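Local coordinates for protein erythrocyte binding antigen 140 (Plasmodium falciparum, PDB 4GF2) that probably binds a host receptor on the erythrocyte surface, through a region of tandem Duffy binding-like domains, as an adhesin of malaria parasite invasion, at residues F483-K497 with Y525-Q539. The protein carries 3 engineered substitutions. Residues are numbered along the deposited sequence; the frame is centred on the assembly and turned at random.
Sequences FKEWGDDFCEKRKEK and YKKWIDLKKSEYEKQ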
ATOM      1  N   PHE A 483     -19.259  11.018  27.347  1.00 50.54           N
ATOM      2  CA  PHE A 483     -20.194  11.439  28.381  1.00 54.73           C
ATOM      3  C   PHE A 483     -21.625  11.100  27.967  1.00 56.61           C
ATOM      4  O   PHE A 483     -22.384  10.514  28.740  1.00 58.04           O
ATOM      5  CB  PHE A 483     -20.064  12.946  28.623  1.00 58.15           C
ATOM      6  CG  PHE A 483     -20.807  13.442  29.837  1.00 61.38           C
ATOM      7  CD1 PHE A 483     -21.297  12.561  30.788  1.00 60.47           C
ATOM      8  CD2 PHE A 483     -21.019  14.797  30.020  1.00 65.35           C
ATOM      9  CE1 PHE A 483     -21.977  13.026  31.899  1.00 62.99           C
ATOM     10  CE2 PHE A 483     -21.699  15.265  31.129  1.00 67.91           C
ATOM     11  CZ  PHE A 483     -22.179  14.378  32.068  1.00 66.91           C
ATOM     12  N   LYS A 484     -21.986  11.468  26.742  1.00 56.58           N
ATOM     13  CA  LYS A 484     -23.307  11.160  26.208  1.00 57.95           C
ATOM     14  C   LYS A 484     -23.510   9.652  26.085  1.00 57.83           C
ATOM     15  O   LYS A 484     -24.586   9.138  26.390  1.00 62.41           O
ATOM     16  CB  LYS A 484     -23.509  11.829  24.846  1.00 59.89           C
ATOM     17  CG  LYS A 484     -24.147  10.920  23.811  1.00 64.36           C
ATOM     18  CD  LYS A 484     -24.546  11.679  22.555  1.00 73.37           C
ATOM     19  CE  LYS A 484     -24.526  10.773  21.335  1.00 78.69           C
ATOM     20  NZ  LYS A 484     -25.308   9.523  21.537  1.00 82.13           N
ATOM     21  N   GLU A 485     -22.477   8.945  25.632  1.00 54.09           N
ATOM     22  CA  GLU A 485     -22.541   7.493  25.512  1.00 51.93           C
ATOM     23  C   GLU A 485     -22.839   6.882  26.877  1.00 50.97           C
ATOM     24  O   GLU A 485     -23.591   5.913  26.988  1.00 50.05           O
ATOM     25  CB  GLU A 485     -21.222   6.937  24.958  1.00 49.42           C
ATOM     26  CG  GLU A 485     -21.254   5.446  24.624  1.00 49.57           C
ATOM     27  CD  GLU A 485     -19.916   4.920  24.116  1.00 48.03           C
ATOM     28  OE1 GLU A 485     -18.992   5.733  23.894  1.00 49.25           O
ATOM     29  OE2 GLU A 485     -19.788   3.688  23.934  1.00 47.05           O
ATOM     30  N   TRP A 486     -22.242   7.458  27.915  1.00 51.76           N
ATOM     31  CA  TRP A 486     -22.456   6.991  29.276  1.00 51.06           C
ATOM     32  C   TRP A 486     -23.906   7.225  29.689  1.00 53.12           C
ATOM     33  O   TRP A 486     -24.536   6.357  30.291  1.00 54.27           O
ATOM     34  CB  TRP A 486     -21.509   7.709  30.237  1.00 49.37           C
ATOM     35  CG  TRP A 486     -21.732   7.357  31.672  1.00 50.26           C
ATOM     36  CD1 TRP A 486     -21.044   6.438  32.404  1.00 48.95           C
ATOM     37  CD2 TRP A 486     -22.711   7.922  32.551  1.00 54.69           C
ATOM     38  NE1 TRP A 486     -21.533   6.393  33.687  1.00 51.46           N
ATOM     39  CE2 TRP A 486     -22.558   7.296  33.803  1.00 54.74           C
ATOM     40  CE3 TRP A 486     -23.703   8.895  32.403  1.00 58.00           C
ATOM     41  CZ2 TRP A 486     -23.360   7.607  34.895  1.00 56.75           C
ATOM     42  CZ3 TRP A 486     -24.499   9.204  33.490  1.00 59.80           C
ATOM     43  CH2 TRP A 486     -24.322   8.562  34.719  1.00 58.85           C
ATOM     44  N   GLY A 487     -24.427   8.402  29.356  1.00 54.26           N
ATOM     45  CA  GLY A 487     -25.807   8.739  29.650  1.00 56.49           C
ATOM     46  C   GLY A 487     -26.772   7.712  29.087  1.00 56.59           C
ATOM     47  O   GLY A 487     -27.557   7.115  29.828  1.00 57.58           O
ATOM     48  N   ASP A 488     -26.711   7.501  27.775  1.00 57.06           N
ATOM     49  CA  ASP A 488     -27.584   6.535  27.119  1.00 60.09           C
ATOM     50  C   ASP A 488     -27.448   5.155  27.750  1.00 57.73           C
ATOM     51  O   ASP A 488     -28.435   4.439  27.913  1.00 59.34           O
ATOM     52  CB  ASP A 488     -27.271   6.448  25.625  1.00 64.27           C
ATOM     53  CG  ASP A 488     -27.729   7.670  24.861  1.00 71.14           C
ATOM     54  OD1 ASP A 488     -28.657   8.355  25.336  1.00 72.20           O
ATOM     55  OD2 ASP A 488     -27.165   7.941  23.780  1.00 75.62           O
ATOM     56  N   ASP A 489     -26.220   4.788  28.100  1.00 55.64           N
ATOM     57  CA  ASP A 489     -25.956   3.491  28.704  1.00 57.16           C
ATOM     58  C   ASP A 489     -26.594   3.416  30.083  1.00 62.12           C
ATOM     59  O   ASP A 489     -27.180   2.401  30.450  1.00 66.75           O
ATOM     60  CB  ASP A 489     -24.450   3.246  28.806  1.00 52.26           C
ATOM     61  CG  ASP A 489     -24.117   1.920  29.459  1.00 50.89           C
ATOM     62  OD1 ASP A 489     -24.378   0.872  28.836  1.00 50.39           O
ATOM     63  OD2 ASP A 489     -23.587   1.921  30.589  1.00 49.28           O
ATOM     64  N   PHE A 490     -26.484   4.501  30.841  1.00 60.51           N
ATOM     65  CA  PHE A 490     -27.028   4.552  32.192  1.00 60.53           C
ATOM     66  C   PHE A 490     -28.548   4.473  32.173  1.00 61.54           C
ATOM     67  O   PHE A 490     -29.142   3.590  32.791  1.00 60.52           O
ATOM     68  CB  PHE A 490     -26.584   5.834  32.898  1.00 60.59           C
ATOM     69  CG  PHE A 490     -27.345   6.125  34.162  1.00 63.60           C
ATOM     70  CD1 PHE A 490     -27.143   5.362  35.299  1.00 65.77           C
ATOM     71  CD2 PHE A 490     -28.260   7.164  34.212  1.00 66.01           C
ATOM     72  CE1 PHE A 490     -27.841   5.627  36.464  1.00 69.51           C
ATOM     73  CE2 PHE A 490     -28.960   7.434  35.375  1.00 69.71           C
ATOM     74  CZ  PHE A 490     -28.750   6.665  36.502  1.00 71.48           C
ATOM     75  N   CYS A 491     -29.173   5.402  31.459  1.00 64.32           N
ATOM     76  CA  CYS A 491     -30.625   5.441  31.359  1.00 68.79           C
ATOM     77  C   CYS A 491     -31.181   4.099  30.891  1.00 74.10           C
ATOM     78  O   CYS A 491     -32.174   3.613  31.430  1.00 77.67           O
ATOM     79  CB  CYS A 491     -31.062   6.554  30.405  1.00 67.76           C
ATOM     80  SG  CYS A 491     -30.637   8.214  30.981  1.00 68.69           S
ATOM     81  N   GLU A 492     -30.534   3.504  29.895  1.00 75.27           N
ATOM     82  CA  GLU A 492     -30.978   2.223  29.358  1.00 80.43           C
ATOM     83  C   GLU A 492     -30.983   1.156  30.445  1.00 81.15           C
ATOM     84  O   GLU A 492     -32.014   0.543  30.717  1.00 85.23           O
ATOM     85  CB  GLU A 492     -30.079   1.780  28.202  1.00 83.82           C
ATOM     86  CG  GLU A 492     -30.453   0.427  27.609  1.00 92.23           C
ATOM     87  CD  GLU A 492     -29.542   0.010  26.466  1.00 97.43           C
ATOM     88  OE1 GLU A 492     -28.550   0.721  26.199  1.00 97.18           O
ATOM     89  OE2 GLU A 492     -29.820  -1.032  25.835  1.00102.00           O
ATOM     90  N   LYS A 493     -29.831   0.942  31.070  1.00 77.95           N
ATOM     91  CA  LYS A 493     -29.695  -0.118  32.064  1.00 78.89           C
ATOM     92  C   LYS A 493     -30.578   0.156  33.280  1.00 74.40           C
ATOM     93  O   LYS A 493     -30.988  -0.771  33.977  1.00 73.01           O
ATOM     94  CB  LYS A 493     -28.232  -0.285  32.485  1.00 84.15           C
ATOM     95  CG  LYS A 493     -27.280  -0.605  31.331  1.00 89.10           C
ATOM     96  CD  LYS A 493     -27.832  -1.690  30.413  1.00 95.29           C
ATOM     97  CE  LYS A 493     -26.931  -1.910  29.205  1.00 95.46           C
ATOM     98  NZ  LYS A 493     -27.518  -2.882  28.241  1.00 97.74           N
ATOM     99  N   ARG A 494     -30.874   1.428  33.527  1.00 72.99           N
ATOM    100  CA  ARG A 494     -31.782   1.783  34.604  1.00 75.15           C
ATOM    101  C   ARG A 494     -33.184   1.311  34.245  1.00 79.98           C
ATOM    102  O   ARG A 494     -33.854   0.665  35.049  1.00 84.50           O
ATOM    103  CB  ARG A 494     -31.777   3.291  34.852  1.00 74.80           C
ATOM    104  CG  ARG A 494     -32.691   3.718  35.984  1.00 80.04           C
ATOM    105  CD  ARG A 494     -32.635   5.216  36.220  1.00 84.66           C
ATOM    106  NE  ARG A 494     -33.743   5.675  37.056  1.00 91.60           N
ATOM    107  CZ  ARG A 494     -33.733   5.696  38.387  1.00 94.49           C
ATOM    108  NH1 ARG A 494     -32.670   5.282  39.066  1.00 95.13           N
ATOM    109  NH2 ARG A 494     -34.798   6.134  39.043  1.00 96.47           N
ATOM    110  N   LYS A 495     -33.622   1.633  33.030  1.00 79.86           N
ATOM    111  CA  LYS A 495     -34.907   1.156  32.533  1.00 82.73           C
ATOM    112  C   LYS A 495     -34.994  -0.354  32.701  1.00 81.09           C
ATOM    113  O   LYS A 495     -35.992  -0.880  33.193  1.00 82.42           O
ATOM    114  CB  LYS A 495     -35.093   1.515  31.056  1.00 85.91           C
ATOM    115  CG  LYS A 495     -35.765   2.856  30.810  1.00 91.26           C
ATOM    116  CD  LYS A 495     -36.578   2.836  29.516  1.00 97.48           C
ATOM    117  CE  LYS A 495     -35.728   2.464  28.308  1.00 97.91           C
ATOM    118  NZ  LYS A 495     -34.674   3.475  28.019  1.00 96.16           N
ATOM    119  N   GLU A 496     -33.938  -1.043  32.285  1.00 79.51           N
ATOM    120  CA  GLU A 496     -33.885  -2.495  32.371  1.00 82.92           C
ATOM    121  C   GLU A 496     -34.098  -2.962  33.806  1.00 81.65           C
ATOM    122  O   GLU A 496     -34.896  -3.864  34.062  1.00 84.44           O
ATOM    123  CB  GLU A 496     -32.540  -2.999  31.851  1.00 85.21           C
ATOM    124  CG  GLU A 496     -32.393  -4.508  31.848  1.00 92.49           C
ATOM    125  CD  GLU A 496     -31.066  -4.960  31.266  1.00 95.42           C
ATOM    126  OE1 GLU A 496     -30.284  -4.092  30.819  1.00 93.02           O
ATOM    127  OE2 GLU A 496     -30.807  -6.182  31.255  1.00100.49           O
ATOM    128  N   LYS A 497     -33.386  -2.341  34.740  1.00 78.19           N
ATOM    129  CA  LYS A 497     -33.454  -2.738  36.143  1.00 79.41           C
ATOM    130  C   LYS A 497     -34.810  -2.424  36.771  1.00 82.48           C
ATOM    131  O   LYS A 497     -35.264  -3.142  37.661  1.00 89.69           O
ATOM    132  CB  LYS A 497     -32.326  -2.078  36.935  1.00 77.01           C
ATOM    133  CG  LYS A 497     -31.014  -2.839  36.848  1.00 76.73           C
ATOM    134  CD  LYS A 497     -29.826  -1.977  37.235  1.00 77.95           C
ATOM    135  CE  LYS A 497     -28.593  -2.827  37.492  1.00 77.84           C
ATOM    136  NZ  LYS A 497     -28.279  -3.746  36.366  1.00 77.52           N
ATOM    137  N   TYR A 525     -28.908  -3.671  43.381  1.00 83.15           N
ATOM    138  CA  TYR A 525     -29.213  -2.401  42.735  1.00 79.81           C
ATOM    139  C   TYR A 525     -28.511  -1.248  43.442  1.00 81.73           C
ATOM    140  O   TYR A 525     -28.005  -0.333  42.795  1.00 79.66           O
ATOM    141  CB  TYR A 525     -30.717  -2.142  42.706  1.00 78.12           C
ATOM    142  CG  TYR A 525     -31.084  -0.875  41.965  1.00 75.43           C
ATOM    143  CD1 TYR A 525     -31.227  -0.875  40.586  1.00 74.69           C
ATOM    144  CD2 TYR A 525     -31.276   0.320  42.642  1.00 77.07           C
ATOM    145  CE1 TYR A 525     -31.556   0.279  39.901  1.00 75.27           C
ATOM    146  CE2 TYR A 525     -31.606   1.481  41.966  1.00 77.65           C
ATOM    147  CZ  TYR A 525     -31.744   1.454  40.594  1.00 76.15           C
ATOM    148  OH  TYR A 525     -32.073   2.604  39.909  1.00 75.22           O
ATOM    149  N   LYS A 526     -28.490  -1.298  44.771  1.00 86.78           N
ATOM    150  CA  LYS A 526     -27.830  -0.270  45.568  1.00 89.07           C
ATOM    151  C   LYS A 526     -26.364  -0.150  45.169  1.00 83.55           C
ATOM    152  O   LYS A 526     -25.852   0.952  44.971  1.00 80.62           O
ATOM    153  CB  LYS A 526     -27.944  -0.593  47.061  1.00 97.01           C
ATOM    154  CG  LYS A 526     -29.365  -0.526  47.598  1.00103.05           C
ATOM    155  CD  LYS A 526     -29.470  -1.064  49.020  1.00106.37           C
ATOM    156  CE  LYS A 526     -30.905  -1.018  49.532  1.00107.77           C
ATOM    157  NZ  LYS A 526     -31.032  -1.576  50.906  1.00109.13           N
ATOM    158  N   LYS A 527     -25.693  -1.292  45.050  1.00 82.08           N
ATOM    159  CA  LYS A 527     -24.298  -1.318  44.632  1.00 78.06           C
ATOM    160  C   LYS A 527     -24.151  -0.668  43.264  1.00 72.45           C
ATOM    161  O   LYS A 527     -23.251   0.142  43.043  1.00 70.79           O
ATOM    162  CB  LYS A 527     -23.784  -2.756  44.572  1.00 80.48           C
ATOM    163  CG  LYS A 527     -23.704  -3.451  45.919  1.00 87.37           C
ATOM    164  CD  LYS A 527     -22.590  -2.874  46.777  1.00 92.50           C
ATOM    165  CE  LYS A 527     -22.492  -3.587  48.117  1.00100.12           C
ATOM    166  NZ  LYS A 527     -22.162  -5.032  47.970  1.00103.60           N
ATOM    167  N   TRP A 528     -25.044  -1.027  42.349  1.00 69.89           N
ATOM    168  CA  TRP A 528     -24.971  -0.526  40.982  1.00 65.91           C
ATOM    169  C   TRP A 528     -25.153   0.984  40.942  1.00 66.13           C
ATOM    170  O   TRP A 528     -24.323   1.701  40.385  1.00 66.53           O
ATOM    171  CB  TRP A 528     -26.024  -1.200  40.095  1.00 65.22           C
ATOM    172  CG  TRP A 528     -25.957  -0.751  38.662  1.00 63.06           C
ATOM    173  CD1 TRP A 528     -25.045  -1.140  37.723  1.00 61.45           C
ATOM    174  CD2 TRP A 528     -26.834   0.178  38.008  1.00 64.20           C
ATOM    175  NE1 TRP A 528     -25.299  -0.511  36.529  1.00 61.09           N
ATOM    176  CE2 TRP A 528     -26.390   0.301  36.675  1.00 63.37           C
ATOM    177  CE3 TRP A 528     -27.948   0.915  38.419  1.00 66.45           C
ATOM    178  CZ2 TRP A 528     -27.024   1.131  35.751  1.00 64.46           C
ATOM    179  CZ3 TRP A 528     -28.575   1.739  37.499  1.00 67.29           C
ATOM    180  CH2 TRP A 528     -28.112   1.841  36.182  1.00 66.19           C
ATOM    181  N   ILE A 529     -26.232   1.464  41.546  1.00 66.64           N
ATOM    182  CA  ILE A 529     -26.588   2.875  41.460  1.00 65.55           C
ATOM    183  C   ILE A 529     -25.543   3.770  42.119  1.00 66.98           C
ATOM    184  O   ILE A 529     -25.302   4.890  41.665  1.00 67.97           O
ATOM    185  CB  ILE A 529     -27.969   3.142  42.096  1.00 66.64           C
ATOM    186  CG1 ILE A 529     -28.510   4.501  41.645  1.00 66.48           C
ATOM    187  CG2 ILE A 529     -27.888   3.061  43.619  1.00 68.58           C
ATOM    188  CD1 ILE A 529     -28.764   4.594  40.153  1.00 64.60           C
ATOM    189  N   ASP A 530     -24.920   3.281  43.186  1.00 69.64           N
ATOM    190  CA  ASP A 530     -23.873   4.041  43.856  1.00 73.13           C
ATOM    191  C   ASP A 530     -22.638   4.121  42.963  1.00 70.91           C
ATOM    192  O   ASP A 530     -21.977   5.156  42.892  1.00 72.80           O
ATOM    193  CB  ASP A 530     -23.517   3.414  45.207  1.00 81.15           C
ATOM    194  CG  ASP A 530     -24.634   3.555  46.229  1.00 89.06           C
ATOM    195  OD1 ASP A 530     -25.538   4.394  46.019  1.00 90.22           O
ATOM    196  OD2 ASP A 530     -24.605   2.832  47.248  1.00 94.40           O
ATOM    197  N   LEU A 531     -22.338   3.025  42.274  1.00 68.46           N
ATOM    198  CA  LEU A 531     -21.202   2.991  41.368  1.00 65.44           C
ATOM    199  C   LEU A 531     -21.408   3.983  40.231  1.00 65.43           C
ATOM    200  O   LEU A 531     -20.488   4.707  39.852  1.00 66.11           O
ATOM    201  CB  LEU A 531     -21.000   1.582  40.807  1.00 64.15           C
ATOM    202  CG  LEU A 531     -19.924   1.452  39.726  1.00 63.04           C
ATOM    203  CD1 LEU A 531     -18.556   1.849  40.262  1.00 61.90           C
ATOM    204  CD2 LEU A 531     -19.892   0.037  39.162  1.00 66.01           C
ATOM    205  N   LYS A 532     -22.621   4.017  39.689  1.00 65.79           N
ATOM    206  CA  LYS A 532     -22.925   4.905  38.577  1.00 64.36           C
ATOM    207  C   LYS A 532     -22.928   6.351  39.053  1.00 62.83           C
ATOM    208  O   LYS A 532     -22.589   7.263  38.300  1.00 60.64           O
ATOM    209  CB  LYS A 532     -24.276   4.550  37.948  1.00 67.42           C
ATOM    210  CG  LYS A 532     -24.407   3.096  37.493  1.00 68.89           C
ATOM    211  CD  LYS A 532     -23.340   2.690  36.482  1.00 66.97           C
ATOM    212  CE  LYS A 532     -23.560   3.338  35.124  1.00 64.29           C
ATOM    213  NZ  LYS A 532     -22.539   2.895  34.133  1.00 61.20           N
ATOM    214  N   LYS A 533     -23.308   6.555  40.310  1.00 64.87           N
ATOM    215  CA  LYS A 533     -23.336   7.890  40.892  1.00 67.86           C
ATOM    216  C   LYS A 533     -21.938   8.495  40.935  1.00 64.51           C
ATOM    217  O   LYS A 533     -21.756   9.668  40.614  1.00 65.46           O
ATOM    218  CB  LYS A 533     -23.926   7.849  42.302  1.00 75.16           C
ATOM    219  CG  LYS A 533     -23.966   9.206  42.986  1.00 81.52           C
ATOM    220  CD  LYS A 533     -24.531   9.108  44.395  1.00 88.43           C
ATOM    221  CE  LYS A 533     -24.441  10.440  45.127  1.00 93.90           C
ATOM    222  NZ  LYS A 533     -25.230  11.516  44.462  1.00 96.89           N
ATOM    223  N   SER A 534     -20.951   7.700  41.332  1.00 61.49           N
ATOM    224  CA  SER A 534     -19.575   8.183  41.364  1.00 60.85           C
ATOM    225  C   SER A 534     -19.067   8.479  39.953  1.00 55.95           C
ATOM    226  O   SER A 534     -18.386   9.481  39.733  1.00 54.12           O
ATOM    227  CB  SER A 534     -18.653   7.193  42.084  1.00 65.78           C
ATOM    228  OG  SER A 534     -18.721   5.895  41.525  1.00 67.94           O
ATOM    229  N   GLU A 535     -19.417   7.619  39.000  1.00 54.53           N
ATOM    230  CA  GLU A 535     -19.012   7.817  37.613  1.00 53.85           C
ATOM    231  C   GLU A 535     -19.591   9.128  37.105  1.00 57.34           C
ATOM    232  O   GLU A 535     -18.905   9.923  36.459  1.00 59.24           O
ATOM    233  CB  GLU A 535     -19.509   6.668  36.741  1.00 52.61           C
ATOM    234  CG  GLU A 535     -18.892   5.324  37.067  1.00 52.65           C
ATOM    235  CD  GLU A 535     -19.539   4.193  36.290  1.00 54.28           C
ATOM    236  OE1 GLU A 535     -20.487   4.466  35.526  1.00 54.35           O
ATOM    237  OE2 GLU A 535     -19.099   3.034  36.441  1.00 55.47           O
ATOM    238  N   TYR A 536     -20.867   9.339  37.409  1.00 58.10           N
ATOM    239  CA  TYR A 536     -21.569  10.556  37.031  1.00 58.71           C
ATOM    240  C   TYR A 536     -20.875  11.785  37.601  1.00 60.56           C
ATOM    241  O   TYR A 536     -20.627  12.754  36.889  1.00 61.21           O
ATOM    242  CB  TYR A 536     -23.012  10.491  37.531  1.00 60.85           C
ATOM    243  CG  TYR A 536     -23.780  11.783  37.387  1.00 65.02           C
ATOM    244  CD1 TYR A 536     -24.455  12.085  36.211  1.00 66.88           C
ATOM    245  CD2 TYR A 536     -23.839  12.697  38.427  1.00 67.50           C
ATOM    246  CE1 TYR A 536     -25.165  13.265  36.077  1.00 70.23           C
ATOM    247  CE2 TYR A 536     -24.545  13.878  38.302  1.00 70.75           C
ATOM    248  CZ  TYR A 536     -25.207  14.156  37.125  1.00 72.27           C
ATOM    249  OH  TYR A 536     -25.909  15.332  36.997  1.00 75.39           O
ATOM    250  N   GLU A 537     -20.555  11.733  38.891  1.00 61.73           N
ATOM    251  CA  GLU A 537     -19.936  12.860  39.579  1.00 64.40           C
ATOM    252  C   GLU A 537     -18.586  13.215  38.973  1.00 62.57           C
ATOM    253  O   GLU A 537     -18.274  14.391  38.785  1.00 62.04           O
ATOM    254  CB  GLU A 537     -19.769  12.545  41.064  1.00 68.24           C
ATOM    255  CG  GLU A 537     -21.074  12.550  41.840  1.00 74.56           C
ATOM    256  CD  GLU A 537     -20.891  12.143  43.288  1.00 81.46           C
ATOM    257  OE1 GLU A 537     -19.837  11.557  43.612  1.00 84.12           O
ATOM    258  OE2 GLU A 537     -21.798  12.414  44.102  1.00 84.77           O
ATOM    259  N   LYS A 538     -17.788  12.195  38.674  1.00 62.30           N
ATOM    260  CA  LYS A 538     -16.484  12.404  38.059  1.00 61.98           C
ATOM    261  C   LYS A 538     -16.623  13.189  36.762  1.00 58.72           C
ATOM    262  O   LYS A 538     -15.997  14.234  36.586  1.00 59.48           O
ATOM    263  CB  LYS A 538     -15.799  11.064  37.775  1.00 63.01           C
ATOM    264  CG  LYS A 538     -15.187  10.398  39.000  1.00 67.34           C
ATOM    265  CD  LYS A 538     -14.433   9.130  38.615  1.00 67.85           C
ATOM    266  CE  LYS A 538     -13.715   8.509  39.806  1.00 71.51           C
ATOM    267  NZ  LYS A 538     -14.661   7.980  40.827  1.00 73.73           N
ATOM    268  N   GLN A 539     -17.452  12.682  35.858  1.00 55.86           N
ATOM    269  CA  GLN A 539     -17.590  13.272  34.532  1.00 56.67           C
ATOM    270  C   GLN A 539     -18.246  14.645  34.569  1.00 62.64           C
ATOM    271  O   GLN A 539     -17.900  15.527  33.785  1.00 65.45           O
ATOM    272  CB  GLN A 539     -18.392  12.339  33.634  1.00 53.84           C
ATOM    273  CG  GLN A 539     -17.683  11.034  33.343  1.00 51.38           C
ATOM    274  CD  GLN A 539     -18.596  10.029  32.692  1.00 51.27           C
ATOM    275  OE1 GLN A 539     -18.521   9.791  31.489  1.00 50.64           O
ATOM    276  NE2 GLN A 539     -19.474   9.436  33.487  1.00 52.61           N
TER
HETATM  277  O   HOH W   1     -23.463   3.977  31.845  1.00 48.82           O
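Trp486 sits as a knob in a hole on the opposing helix, lined by Lys532, Glu535, Tyr536 and Gln539, a worked example of how an indole can serve packing and polarity at once. Trp486 NE1 donates a nearly straight hydrogen bond, in the ring plane, to Glu535 OE1 (2.9 Å, N-H...O 169°), meeting that oxygen on its anti side, while Lys532 NZ, in a salt bridge within its own helix, takes the syn lone pair; two donors thus grip one oxygen. Above one indole face lies Gln539 NE2, its amide almost perpendicular to the ring and tied back to Glu535 O. At the far rim, Trp486 CH2 rests 3.7 Å from Tyr536 CB. The Lys532 chain, bent at chi2 and chi3, swings its ammonium toward a water shared with Trp486 O. Farther along, Trp528 is sandwiched: Lys532 CG covers one face, and Lys497 CE the other, with Lys497 NZ 4.3 Å from the five-membered ring centroid in a cation-pi contact. The Phe490 ring is nearly parallel to the Trp528 six-membered ring (10°) but strongly offset, with little face shared, and its edge meets Ile529 CD1. Cys491 is disulfide-bonded to Cys574. Segments 483-497 and 525-539 run antiparallel at 156°, pairing helices 478-508 and 518-548 in the helical Duffy binding-like fold.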